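Local coordinates for superoxide dismutase [Cu-Zn] (Bacteroidetes bacterium GWA2_30_7, PDB 7B4P), which probably catalyses the dismutation of superoxide to oxygen and hydrogen peroxide at a copper centre, at residues S122-K127 with G141-C146. Sequence-based numbering, arbitrary orientation.
Sequences SMIVHK and GARVAC. With CU (copper (II) ion), chain E.
His126 crosses to the 141-146 segment through ND1, which donates to Gly141 O at 3.0 Å, while NE2 of the same ring binds the copper ion at 2.1 Å. The ND1 bond is fairly straight (158° at the hydrogen) and the oxygen lies near the ring plane, although ND1 sits above the plane of the carbonyl; copper and carbonyl together fix the ring's rotation. Ile124 CG2 rests over one ring face, offset toward the rim, and meets Arg143 CG at 3.6 Å. With CG2 anti to the backbone N and CG1 beside it (chi1 -68°), the other branch carries CD1 to Cys146 SG at 3.5 Å. Without both branches, as with an alanine here, a gap is likely to open between the imidazole, the Arg143 chain and the sulfur. Beneath these side chains run two antiparallel strands of the Cu-Zn superoxide dismutase beta barrel, interrupted by a classic bulge: Val125 O accepts Val144 N at 2.8 Å and, weakly, Ala145 N at 3.4 Å. Val125 N returns a bond to Ala145 O, and Lys127 N reaches Ala142 O at 2.8 Å past the bulge. Farther out, His51 and His53 also bind the copper. The extended Arg143 chain brings NH1 to a hydrogen bond with Gly63 O, and Cys146 SG forms a disulfide with Cys58 SG.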
loop_
_atom_site.group_PDB
_atom_site.type_symbol
_atom_site.label_atom_id
_atom_site.label_comp_id
_atom_site.label_asym_id
_atom_site.label_seq_id
_atom_site.Cartn_x
_atom_site.Cartn_y
_atom_site.Cartn_z
ATOM N N SER A 122 -3.948 2.940 -5.587
ATOM C CA SER A 122 -4.867 2.027 -4.860
ATOM C C SER A 122 -5.580 1.094 -5.845
ATOM O O SER A 122 -5.867 1.531 -6.972
ATOM C CB SER A 122 -5.862 2.798 -4.032
ATOM O OG SER A 122 -6.590 3.715 -4.833
ATOM N N MET A 123 -5.823 -0.148 -5.421
ATOM C CA MET A 123 -6.788 -1.091 -6.046
ATOM C C MET A 123 -8.130 -0.930 -5.326
ATOM O O MET A 123 -8.119 -0.871 -4.083
ATOM C CB MET A 123 -6.321 -2.547 -5.918
ATOM C CG MET A 123 -5.152 -2.918 -6.823
ATOM S SD MET A 123 -5.540 -2.839 -8.595
ATOM C CE MET A 123 -7.119 -3.687 -8.644
ATOM N N ILE A 124 -9.228 -0.848 -6.080
ATOM C CA ILE A 124 -10.622 -0.778 -5.546
ATOM C C ILE A 124 -11.460 -1.870 -6.219
ATOM O O ILE A 124 -11.463 -1.933 -7.465
ATOM C CB ILE A 124 -11.231 0.623 -5.761
ATOM C CG1 ILE A 124 -10.543 1.686 -4.901
ATOM C CG2 ILE A 124 -12.737 0.610 -5.534
ATOM C CD1 ILE A 124 -10.832 1.569 -3.420
ATOM N N VAL A 125 -12.133 -2.696 -5.416
ATOM C CA VAL A 125 -13.172 -3.661 -5.877
ATOM C C VAL A 125 -14.537 -3.047 -5.556
ATOM O O VAL A 125 -14.718 -2.569 -4.416
ATOM C CB VAL A 125 -12.993 -5.045 -5.225
ATOM C CG1 VAL A 125 -13.934 -6.072 -5.835
ATOM C CG2 VAL A 125 -11.553 -5.526 -5.316
ATOM N N HIS A 126 -15.445 -3.038 -6.537
ATOM C CA HIS A 126 -16.789 -2.409 -6.441
ATOM C C HIS A 126 -17.841 -3.475 -6.120
ATOM O O HIS A 126 -17.558 -4.669 -6.332
ATOM C CB HIS A 126 -17.111 -1.642 -7.730
ATOM C CG HIS A 126 -16.243 -0.449 -7.944
ATOM N ND1 HIS A 126 -16.602 0.811 -7.508
ATOM C CD2 HIS A 126 -15.036 -0.317 -8.534
ATOM C CE1 HIS A 126 -15.654 1.669 -7.825
ATOM N NE2 HIS A 126 -14.682 1.003 -8.458
ATOM N N LYS A 127 -19.003 -3.045 -5.626
ATOM C CA LYS A 127 -20.142 -3.925 -5.252
ATOM C C LYS A 127 -20.777 -4.506 -6.521
ATOM O O LYS A 127 -21.058 -5.718 -6.535
ATOM C CB LYS A 127 -21.176 -3.137 -4.443
ATOM C CG LYS A 127 -22.368 -3.943 -3.949
ATOM C CD LYS A 127 -23.282 -3.152 -3.039
ATOM C CE LYS A 127 -24.212 -4.029 -2.229
ATOM N NZ LYS A 127 -24.928 -3.248 -1.194
ATOM N N GLY A 141 -20.678 1.367 -8.809
ATOM C CA GLY A 141 -21.314 1.679 -7.516
ATOM C C GLY A 141 -20.320 1.667 -6.364
ATOM O O GLY A 141 -19.144 2.024 -6.584
ATOM N N ALA A 142 -20.785 1.259 -5.177
ATOM C CA ALA A 142 -20.065 1.333 -3.884
ATOM C C ALA A 142 -18.778 0.504 -3.937
ATOM O O ALA A 142 -18.712 -0.458 -4.727
ATOM C CB ALA A 142 -20.968 0.865 -2.768
ATOM N N ARG A 143 -17.803 0.870 -3.103
ATOM C CA ARG A 143 -16.475 0.211 -2.994
ATOM C C ARG A 143 -16.511 -0.770 -1.818
ATOM O O ARG A 143 -16.863 -0.339 -0.708
ATOM C CB ARG A 143 -15.386 1.278 -2.841
ATOM C CG ARG A 143 -15.461 2.367 -3.902
ATOM C CD ARG A 143 -14.510 3.525 -3.688
ATOM N NE ARG A 143 -14.685 4.524 -4.735
ATOM C CZ ARG A 143 -13.900 5.579 -4.926
ATOM N NH1 ARG A 143 -12.861 5.795 -4.136
ATOM N NH2 ARG A 143 -14.159 6.417 -5.915
ATOM N N VAL A 144 -16.172 -2.039 -2.064
ATOM C CA VAL A 144 -16.281 -3.146 -1.065
ATOM C C VAL A 144 -14.896 -3.466 -0.487
ATOM O O VAL A 144 -14.849 -4.011 0.631
ATOM C CB VAL A 144 -16.950 -4.393 -1.673
ATOM C CG1 VAL A 144 -18.297 -4.054 -2.295
ATOM C CG2 VAL A 144 -16.062 -5.101 -2.686
ATOM N N ALA A 145 -13.812 -3.152 -1.205
ATOM C CA ALA A 145 -12.423 -3.400 -0.751
ATOM C C ALA A 145 -11.471 -2.349 -1.332
ATOM O O ALA A 145 -11.734 -1.855 -2.443
ATOM C CB ALA A 145 -11.997 -4.796 -1.132
ATOM N N CYS A 146 -10.403 -2.041 -0.591
ATOM C CA CYS A 146 -9.326 -1.078 -0.948
ATOM C C CYS A 146 -7.965 -1.697 -0.615
ATOM O O CYS A 146 -7.895 -2.493 0.337
ATOM C CB CYS A 146 -9.498 0.236 -0.192
ATOM S SG CYS A 146 -8.463 1.585 -0.820
HETATM CU CU CU E . -13.022 1.753 -9.417
#